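Side-chain contacts in sortase (Actinomyces oris, PDB 5UTT), which probably acts as a cysteine transpeptidase that joins surface proteins bearing a sorting signal to their acceptors on the Gram-positive cell envelope, this chain holding its sortase domain: residues G98-V103 / W109-V114; T14-V19 / T140-T145; V131-D136 / I164-F169. All coordinates share one frame; numbering follows the deposited sequence.

Interaction 1 of 3, residues G98-V103 / W109-V114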
loop_
_atom_site.group_PDB
_atom_site.type_symbol
_atom_site.label_atom_id
_atom_site.label_comp_id
_atom_site.label_asym_id
_atom_site.label_seq_id
_atom_site.Cartn_x
_atom_site.Cartn_y
_atom_site.Cartn_z
ATOM N N GLY A 98 2.744 13.871 -2.082
ATOM C CA GLY A 98 3.552 14.084 -0.882
ATOM C C GLY A 98 3.050 13.460 0.407
ATOM O O GLY A 98 3.799 13.328 1.382
ATOM N N ASP A 99 1.801 13.004 0.414
ATOM C CA ASP A 99 1.335 12.282 1.593
ATOM C C ASP A 99 2.076 10.965 1.796
ATOM O O ASP A 99 2.448 10.275 0.827
ATOM C CB ASP A 99 -0.161 12.017 1.451
ATOM C CG ASP A 99 -0.986 13.281 1.556
ATOM O OD1 ASP A 99 -0.536 14.261 2.198
ATOM O OD2 ASP A 99 -2.104 13.300 1.026
ATOM N N GLU A 100 2.262 10.576 3.058
ATOM C CA GLU A 100 3.010 9.376 3.352
ATOM C C GLU A 100 2.171 8.128 3.340
ATOM O O GLU A 100 1.027 8.130 3.863
ATOM C CB GLU A 100 3.634 9.481 4.742
ATOM C CG GLU A 100 4.918 10.320 4.729
ATOM C CD GLU A 100 5.588 10.467 6.071
ATOM O OE1 GLU A 100 4.942 10.222 7.102
ATOM O OE2 GLU A 100 6.806 10.825 6.095
ATOM N N ILE A 101 2.725 7.062 2.778
ATOM C CA ILE A 101 2.143 5.704 2.896
ATOM C C ILE A 101 3.213 4.837 3.559
ATOM O O ILE A 101 4.354 4.710 3.053
ATOM C CB ILE A 101 1.723 5.151 1.531
ATOM C CG1 ILE A 101 0.605 6.021 0.926
ATOM C CG2 ILE A 101 1.283 3.698 1.602
ATOM C CD1 ILE A 101 0.147 5.536 -0.418
ATOM N N ILE A 102 2.892 4.259 4.697
ATOM C CA ILE A 102 3.927 3.652 5.556
ATOM C C ILE A 102 3.589 2.199 5.725
ATOM O O ILE A 102 2.414 1.865 6.102
ATOM C CB ILE A 102 4.057 4.362 6.917
ATOM C CG1 ILE A 102 4.387 5.852 6.702
ATOM C CG2 ILE A 102 5.077 3.638 7.816
ATOM C CD1 ILE A 102 4.422 6.673 7.963
ATOM N N VAL A 103 4.582 1.321 5.458
ATOM C CA VAL A 103 4.420 -0.076 5.773
ATOM C C VAL A 103 5.317 -0.489 6.927
ATOM O O VAL A 103 6.520 -0.254 6.919
ATOM C CB VAL A 103 4.575 -1.021 4.558
ATOM C CG1 VAL A 103 4.244 -2.450 4.969
ATOM C CG2 VAL A 103 3.728 -0.511 3.409
ATOM N N TRP A 109 10.581 -0.131 8.956
ATOM C CA TRP A 109 9.559 0.821 8.502
ATOM C C TRP A 109 9.883 1.203 7.082
ATOM O O TRP A 109 10.991 1.709 6.823
ATOM C CB TRP A 109 9.565 2.082 9.351
ATOM C CG TRP A 109 9.118 1.894 10.760
ATOM C CD1 TRP A 109 9.912 1.720 11.850
ATOM C CD2 TRP A 109 7.763 1.916 11.254
ATOM N NE1 TRP A 109 9.149 1.586 12.989
ATOM C CE2 TRP A 109 7.825 1.718 12.649
ATOM C CE3 TRP A 109 6.512 2.073 10.649
ATOM C CZ2 TRP A 109 6.664 1.695 13.446
ATOM C CZ3 TRP A 109 5.384 2.055 11.437
ATOM C CH2 TRP A 109 5.473 1.878 12.814
ATOM N N TYR A 110 8.949 0.983 6.151
ATOM C CA TYR A 110 9.110 1.476 4.789
ATOM C C TYR A 110 8.214 2.678 4.570
ATOM O O TYR A 110 6.980 2.579 4.721
ATOM C CB TYR A 110 8.736 0.416 3.782
ATOM C CG TYR A 110 9.553 -0.847 3.827
ATOM C CD1 TYR A 110 9.199 -1.907 4.654
ATOM C CD2 TYR A 110 10.638 -1.035 2.977
ATOM C CE1 TYR A 110 9.906 -3.071 4.663
ATOM C CE2 TYR A 110 11.357 -2.203 3.004
ATOM C CZ TYR A 110 10.989 -3.227 3.827
ATOM O OH TYR A 110 11.704 -4.383 3.854
ATOM N N VAL A 111 8.833 3.803 4.205
ATOM C CA VAL A 111 8.063 5.020 3.994
ATOM C C VAL A 111 8.115 5.454 2.518
ATOM O O VAL A 111 9.205 5.731 1.927
ATOM C CB VAL A 111 8.488 6.193 4.919
ATOM C CG1 VAL A 111 7.687 7.440 4.569
ATOM C CG2 VAL A 111 8.388 5.880 6.413
ATOM N N PHE A 112 6.912 5.536 1.945
ATOM C CA PHE A 112 6.656 5.942 0.571
ATOM C C PHE A 112 5.939 7.290 0.561
ATOM O O PHE A 112 5.165 7.633 1.484
ATOM C CB PHE A 112 5.817 4.885 -0.182
ATOM C CG PHE A 112 6.404 3.521 -0.188
ATOM C CD1 PHE A 112 6.277 2.658 0.921
ATOM C CD2 PHE A 112 7.020 3.024 -1.319
ATOM C CE1 PHE A 112 6.811 1.376 0.879
ATOM C CE2 PHE A 112 7.577 1.759 -1.357
ATOM C CZ PHE A 112 7.481 0.917 -0.257
ATOM N N LYS A 113 6.149 8.068 -0.523
ATOM C CA LYS A 113 5.456 9.335 -0.687
ATOM C C LYS A 113 4.638 9.359 -1.973
ATOM O O LYS A 113 5.146 8.976 -3.038
ATOM C CB LYS A 113 6.477 10.475 -0.711
ATOM C CG LYS A 113 7.235 10.608 0.594
ATOM C CD LYS A 113 6.397 11.241 1.675
ATOM C CE LYS A 113 7.258 12.063 2.646
ATOM N NZ LYS A 113 7.845 13.342 2.080
ATOM N N VAL A 114 3.349 9.733 -1.843
ATOM C CA VAL A 114 2.420 9.725 -2.965
ATOM C C VAL A 114 2.927 10.607 -4.137
ATOM O O VAL A 114 3.366 11.740 -3.924
ATOM C CB VAL A 114 0.998 10.137 -2.553
ATOM C CG1 VAL A 114 0.124 10.356 -3.769
ATOM C CG2 VAL A 114 0.392 9.067 -1.672
#
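Ile102 sets its CG2 methyl against the benzo edge of the Trp109 indole, close to the ring plane and 3.5 Å from CE3. With CG1 beside the backbone N (chi1 -58°), CG2 is left anti to that N and reaches the indole, while CG1 runs alongside Val111, 4.0 Å from its CG2. On the same face Glu100 and Lys113 lie side by side and point the same way, but what meets is their aliphatic part: Lys113 CD packs 3.5 Å from Glu100 CG. The lysine chain is bent from chi2 onward, and NZ stays 4.9 Å from Glu100 OE2, so no salt bridge forms; Glu100 OE1 is instead hydrogen-bonded to Ser182 OG.

The other face is the more uniformly apolar one. Ile101 CD1 meets Val114 CG2 at 3.8 Å, and Val103 CG2 comes more loosely toward Phe112 CE1. The Phe112 ring turns its edge to the Ile101 carbonyl, whose O lies in the ring plane 3.5 Å from CD1. Tyr110 likewise has Val103 O at its edge, while its hydroxyl reaches beyond the pair to the carbonyl O of Pro18. Ile144 of strand 142-150 packs on Ile101, Val103 and Phe112, and Ala167 of strand 161-174 on Phe112.

Six backbone hydrogen bonds fix the register. Ile101 with Phe112 and Val103 with Tyr110 are hydrogen-bonded pairs, and beyond the strand end the ladder continues through Val114 N to Asp99 O and Gly98 N to Val114 O, the latter 2.9 Å long. With its strands running at 157° to each other, and with Ile102 also hydrogen-bonded through its backbone to Val33, this is an antiparallel beta hairpin that helps close the curled sheet of the sortase beta barrel.

Interaction 2 of 3, residues T14-V19 / T140-T145; sequences TDAPPV and TDRYIT
Pro17 rests its ring on one face of the Arg142 guanidinium, the two side chains coming from opposite directions, with CD 3.4 Å above the plane and displaced toward the rim. The nearest atom beneath it is NE, 3.5 Å from Pro17 CD, and CG of the proline reaches back over the last methylene, 3.8 Å from Arg142 CD. Ala16 extends the same apolar cover of the flat cationic group: its CA lies over that face too, and its CB approaches Arg142 NH2 at 3.6 Å.

A water joins the same partners by a polar route. It donates to Pro17 O at 2.6 Å and accepts a weak bond from Arg142 NH2 at 2.7 Å.

The arginine is extended from CG to NE, which carries its head well away from the strand; the turn at chi4 (80°) then swings the guanidinium out of the plane of the chain and presents its face to the proline. NE is also hydrogen-bonded to Gly71 O, which limits the rotation of the group further. In this way the irregular N-terminal segment is laid against the outside of the sortase beta barrel at the start of strand 142-150. That strand runs on into the TLTTC sequence, which begins at Thr145 and in sortases carries the nucleophilic cysteine.

Farther out, Trp172 of strand 161-174 positions the N-terminal segment: its NE1 is hydrogen-bonded to Asp15 O, and its side chain packs on Pro17 and Pro18. Tyr110 also touches Pro17. On the other side of the contact, the backbone of Arg142 is hydrogen-bonded to Phe169, and its side chain touches Val73.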
loop_
_atom_site.group_PDB
_atom_site.type_symbol
_atom_site.label_atom_id
_atom_site.label_comp_id
_atom_site.label_asym_id
_atom_site.label_seq_id
_atom_site.Cartn_x
_atom_site.Cartn_y
_atom_site.Cartn_z
ATOM N N THR A 14 18.363 6.256 3.455
ATOM C CA THR A 14 18.110 6.460 2.027
ATOM C C THR A 14 18.896 5.451 1.132
ATOM O O THR A 14 18.721 5.412 -0.102
ATOM C CB THR A 14 18.524 7.891 1.642
ATOM O OG1 THR A 14 19.820 8.147 2.193
ATOM C CG2 THR A 14 17.545 8.897 2.226
ATOM N N ASP A 15 19.746 4.633 1.736
ATOM C CA ASP A 15 20.370 3.512 1.018
ATOM C C ASP A 15 19.316 2.418 0.795
ATOM O O ASP A 15 18.204 2.470 1.340
ATOM C CB ASP A 15 21.586 2.952 1.784
ATOM C CG ASP A 15 21.245 2.511 3.195
ATOM O OD1 ASP A 15 20.192 2.911 3.723
ATOM O OD2 ASP A 15 22.037 1.760 3.787
ATOM N N ALA A 16 19.645 1.412 0.004
ATOM C CA ALA A 16 18.599 0.472 -0.351
ATOM C C ALA A 16 18.019 -0.191 0.912
ATOM O O ALA A 16 18.745 -0.582 1.834
ATOM C CB ALA A 16 19.096 -0.553 -1.352
ATOM N N PRO A 17 16.691 -0.305 0.955
ATOM C CA PRO A 17 16.072 -0.997 2.083
ATOM C C PRO A 17 16.175 -2.513 2.009
ATOM O O PRO A 17 16.399 -3.065 0.937
ATOM C CB PRO A 17 14.615 -0.591 1.963
ATOM C CG PRO A 17 14.385 -0.441 0.508
ATOM C CD PRO A 17 15.707 0.148 -0.030
ATOM N N PRO A 18 15.933 -3.200 3.147
ATOM C CA PRO A 18 15.882 -4.649 3.092
ATOM C C PRO A 18 14.692 -5.110 2.253
ATOM O O PRO A 18 13.633 -4.472 2.279
ATOM C CB PRO A 18 15.730 -5.067 4.560
ATOM C CG PRO A 18 15.999 -3.859 5.366
ATOM C CD PRO A 18 15.709 -2.678 4.501
ATOM N N VAL A 19 14.865 -6.202 1.508
ATOM C CA VAL A 19 13.808 -6.718 0.664
ATOM C C VAL A 19 13.083 -7.799 1.438
ATOM O O VAL A 19 13.712 -8.642 2.064
ATOM C CB VAL A 19 14.336 -7.271 -0.663
ATOM C CG1 VAL A 19 13.189 -7.832 -1.498
ATOM C CG2 VAL A 19 15.039 -6.164 -1.451
ATOM N N THR A 140 13.537 1.009 -12.075
ATOM C CA THR A 140 14.662 1.511 -11.271
ATOM C C THR A 140 14.317 1.884 -9.832
ATOM O O THR A 140 15.153 1.711 -8.938
ATOM C CB THR A 140 15.290 2.739 -11.933
ATOM O OG1 THR A 140 15.722 2.354 -13.235
ATOM C CG2 THR A 140 16.436 3.232 -11.120
ATOM N N ASP A 141 13.082 2.368 -9.620
ATOM C CA ASP A 141 12.642 2.855 -8.325
ATOM C C ASP A 141 11.744 1.831 -7.630
ATOM O O ASP A 141 11.398 0.820 -8.206
ATOM C CB ASP A 141 11.880 4.164 -8.505
ATOM C CG ASP A 141 12.783 5.306 -8.933
ATOM O OD1 ASP A 141 13.930 5.365 -8.441
ATOM O OD2 ASP A 141 12.333 6.153 -9.737
ATOM N N ARG A 142 11.472 2.095 -6.373
ATOM C CA ARG A 142 10.629 1.231 -5.566
ATOM C C ARG A 142 9.319 1.968 -5.323
ATOM O O ARG A 142 9.315 3.086 -4.776
ATOM C CB ARG A 142 11.347 0.959 -4.267
ATOM C CG ARG A 142 12.632 0.182 -4.387
ATOM C CD ARG A 142 13.418 0.231 -3.091
ATOM N NE ARG A 142 14.548 -0.666 -3.187
ATOM C CZ ARG A 142 15.688 -0.387 -3.811
ATOM N NH1 ARG A 142 15.892 0.815 -4.370
ATOM N NH2 ARG A 142 16.642 -1.315 -3.854
ATOM N N TYR A 143 8.198 1.358 -5.741
ATOM C CA TYR A 143 6.870 1.944 -5.532
ATOM C C TYR A 143 6.016 1.040 -4.678
ATOM O O TYR A 143 6.269 -0.182 -4.581
ATOM C CB TYR A 143 6.112 2.143 -6.843
ATOM C CG TYR A 143 6.490 3.373 -7.606
ATOM C CD1 TYR A 143 5.792 4.545 -7.431
ATOM C CD2 TYR A 143 7.593 3.377 -8.439
ATOM C CE1 TYR A 143 6.130 5.691 -8.115
ATOM C CE2 TYR A 143 7.951 4.513 -9.137
ATOM C CZ TYR A 143 7.218 5.680 -8.947
ATOM O OH TYR A 143 7.525 6.840 -9.594
ATOM N N ILE A 144 5.001 1.665 -4.105
ATOM C CA ILE A 144 3.805 0.931 -3.566
ATOM C C ILE A 144 2.618 1.439 -4.378
ATOM O O ILE A 144 2.597 2.602 -4.787
ATOM C CB ILE A 144 3.616 1.077 -2.030
ATOM C CG1 ILE A 144 2.532 0.094 -1.481
ATOM C CG2 ILE A 144 3.196 2.476 -1.598
ATOM C CD1 ILE A 144 2.390 0.033 0.011
ATOM N N THR A 145 1.623 0.573 -4.588
ATOM C CA THR A 145 0.443 0.958 -5.295
ATOM C C THR A 145 -0.722 0.453 -4.464
ATOM O O THR A 145 -0.718 -0.703 -4.086
ATOM C CB THR A 145 0.371 0.349 -6.704
ATOM O OG1 THR A 145 1.450 0.892 -7.509
ATOM C CG2 THR A 145 -0.903 0.734 -7.397
HETATM O O HOH W 1 15.895 -2.602 -1.592
#

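Interaction 3 of 3, residues V131-D136 / I164-F169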
loop_
_atom_site.group_PDB
_atom_site.type_symbol
_atom_site.label_atom_id
_atom_site.label_comp_id
_atom_site.label_asym_id
_atom_site.label_seq_id
_atom_site.Cartn_x
_atom_site.Cartn_y
_atom_site.Cartn_z
ATOM N N VAL A 131 7.047 -0.716 -13.433
ATOM C CA VAL A 131 7.038 0.722 -13.571
ATOM C C VAL A 131 5.579 1.165 -13.783
ATOM O O VAL A 131 4.987 0.824 -14.792
ATOM C CB VAL A 131 7.908 1.215 -14.737
ATOM C CG1 VAL A 131 7.902 2.739 -14.783
ATOM C CG2 VAL A 131 9.305 0.678 -14.569
ATOM N N PRO A 132 5.009 1.899 -12.809
ATOM C CA PRO A 132 3.603 2.312 -12.872
ATOM C C PRO A 132 3.231 2.954 -14.192
ATOM O O PRO A 132 3.936 3.871 -14.648
ATOM C CB PRO A 132 3.494 3.323 -11.731
ATOM C CG PRO A 132 4.448 2.833 -10.727
ATOM C CD PRO A 132 5.606 2.266 -11.516
ATOM N N ASN A 133 2.174 2.424 -14.818
ATOM C CA ASN A 133 1.633 2.916 -16.090
ATOM C C ASN A 133 2.536 2.701 -17.315
ATOM O O ASN A 133 2.261 3.286 -18.362
ATOM C CB ASN A 133 1.308 4.410 -15.989
ATOM C CG ASN A 133 0.343 4.715 -14.885
ATOM O OD1 ASN A 133 -0.543 3.938 -14.602
ATOM N ND2 ASN A 133 0.510 5.861 -14.264
ATOM N N GLN A 134 3.593 1.886 -17.199
ATOM C CA GLN A 134 4.522 1.650 -18.318
ATOM C C GLN A 134 4.862 0.183 -18.358
ATOM O O GLN A 134 5.878 -0.236 -17.813
ATOM C CB GLN A 134 5.793 2.467 -18.142
ATOM C CG GLN A 134 5.547 3.948 -17.999
ATOM C CD GLN A 134 6.834 4.730 -17.934
ATOM O OE1 GLN A 134 7.816 4.389 -18.605
ATOM N NE2 GLN A 134 6.853 5.777 -17.109
ATOM N N PRO A 135 3.982 -0.635 -18.955
ATOM C CA PRO A 135 4.209 -2.076 -18.855
ATOM C C PRO A 135 5.479 -2.588 -19.537
ATOM O O PRO A 135 5.972 -3.643 -19.174
ATOM C CB PRO A 135 2.960 -2.682 -19.509
ATOM C CG PRO A 135 2.393 -1.596 -20.345
ATOM C CD PRO A 135 2.733 -0.315 -19.663
ATOM N N ASP A 136 5.974 -1.858 -20.527
ATOM C CA ASP A 136 7.148 -2.300 -21.272
ATOM C C ASP A 136 8.474 -1.946 -20.596
ATOM O O ASP A 136 9.533 -2.438 -21.018
ATOM C CB ASP A 136 7.142 -1.691 -22.684
ATOM C CG ASP A 136 6.031 -2.242 -23.563
ATOM O OD1 ASP A 136 6.348 -3.095 -24.423
ATOM O OD2 ASP A 136 4.856 -1.823 -23.411
ATOM N N ILE A 164 -6.636 4.368 -7.915
ATOM C CA ILE A 164 -5.268 3.870 -7.791
ATOM C C ILE A 164 -4.399 4.979 -7.205
ATOM O O ILE A 164 -4.442 6.090 -7.671
ATOM C CB ILE A 164 -4.646 3.538 -9.149
ATOM C CG1 ILE A 164 -5.596 2.700 -10.006
ATOM C CG2 ILE A 164 -3.270 2.871 -8.976
ATOM C CD1 ILE A 164 -5.912 1.355 -9.403
ATOM N N VAL A 165 -3.636 4.660 -6.162
ATOM C CA VAL A 165 -2.634 5.604 -5.624
ATOM C C VAL A 165 -1.237 5.029 -5.776
ATOM O O VAL A 165 -0.965 3.930 -5.335
ATOM C CB VAL A 165 -2.891 5.983 -4.143
ATOM C CG1 VAL A 165 -1.775 6.873 -3.551
ATOM C CG2 VAL A 165 -4.197 6.699 -4.032
ATOM N N HIS A 166 -0.348 5.828 -6.355
ATOM C CA HIS A 166 1.079 5.455 -6.434
ATOM C C HIS A 166 1.946 6.264 -5.449
ATOM O O HIS A 166 1.757 7.465 -5.309
ATOM C CB HIS A 166 1.611 5.709 -7.861
ATOM C CG HIS A 166 1.035 4.805 -8.897
ATOM N ND1 HIS A 166 0.439 5.262 -10.055
ATOM C CD2 HIS A 166 0.886 3.463 -8.906
ATOM C CE1 HIS A 166 0.008 4.231 -10.757
ATOM N NE2 HIS A 166 0.252 3.130 -10.072
ATOM N N ALA A 167 2.893 5.602 -4.791
ATOM C CA ALA A 167 3.832 6.249 -3.872
ATOM C C ALA A 167 5.245 5.706 -4.122
ATOM O O ALA A 167 5.456 4.507 -4.249
ATOM C CB ALA A 167 3.420 6.086 -2.405
ATOM N N LYS A 168 6.183 6.640 -4.269
ATOM C CA LYS A 168 7.596 6.312 -4.484
ATOM C C LYS A 168 8.358 6.217 -3.151
ATOM O O LYS A 168 8.152 7.027 -2.251
ATOM C CB LYS A 168 8.213 7.384 -5.385
ATOM C CG LYS A 168 9.660 7.103 -5.759
ATOM C CD LYS A 168 10.138 8.051 -6.861
ATOM C CE LYS A 168 11.639 7.977 -6.988
ATOM N NZ LYS A 168 12.175 8.705 -8.170
ATOM N N PHE A 169 9.247 5.244 -3.043
ATOM C CA PHE A 169 10.009 5.033 -1.824
ATOM C C PHE A 169 10.777 6.279 -1.412
ATOM O O PHE A 169 11.436 6.909 -2.283
ATOM C CB PHE A 169 10.928 3.822 -2.001
ATOM C CG PHE A 169 11.733 3.475 -0.777
ATOM C CD1 PHE A 169 11.153 2.860 0.330
ATOM C CD2 PHE A 169 13.062 3.782 -0.722
ATOM C CE1 PHE A 169 11.898 2.566 1.460
ATOM C CE2 PHE A 169 13.806 3.491 0.385
ATOM C CZ PHE A 169 13.226 2.895 1.485
#
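Pro132 sets its CB over the face of the His166 imidazole, its own ring steeply inclined to it, and so brings a turn in the loop between strands 108-120 and 142-150 down on strand 161-174. By its place in the sortase beta barrel, just ahead of the strand that ends in the TLTTC sequence, this loop corresponds to the beta6/beta7 loop of the family.

The main apolar interaction is a CH-pi contact. Pro132 CB sits 3.7 Å from the ring centroid and only 11° off the ring normal, nearly central over the face; its closest ring atom is His166 NE2, at 3.6 Å. Pro132 CG lies farther off, 4.0 Å from His166 CD2, as the two side chains slide past each other in opposite directions. The histidine side chain leaves its strand toward the loop, and chi1 of -68° sets CG beside the backbone N.

Hydrogen bonds hold both partners in place without passing directly between them. Gln134 N bonds to Val131 O, 3.0 Å away, closing a type II beta turn with Pro132 and Asn133 at its two central positions; Asn133 has the positive phi expected for the second of these. On the ring, NE2 is hydrogen-bonded to Val127 O of the same long loop. Since a carbonyl can only accept, NE2 carries a hydrogen, and this bond fixes which way round the imidazole lies. The backbone of His166 pairs with Thr115 and Gly116 of strand 108-120.

Edge contact is left to Asn133, whose amide crosses the imidazole steeply, the two planes 74° apart. Its OD1 lies near the ring plane, 3.9 Å from His166 CE1.

How the interactions relate
From the N terminus, 14-19 comes first, and its partner 140-145 lies more than 120 residues on, so interaction 2 closes a long loop. Interaction 1 falls wholly within that loop as a local hairpin, 98-103 turning straight back into 109-114. The chain then passes through 131-136, still ahead of 140-145, and meets 164-169 only afterwards: interaction 3 therefore crosses interaction 2 and follows interaction 1 in series. All three reach one sheet, where 161-174 is flanked by 108-120 and 142-150. Lys113 O to Lys168 N and Ile144 N to Ala167 O are probable hydrogen bonds linking these neighbours, so hairpin, N-terminal segment and loop share one strand framework.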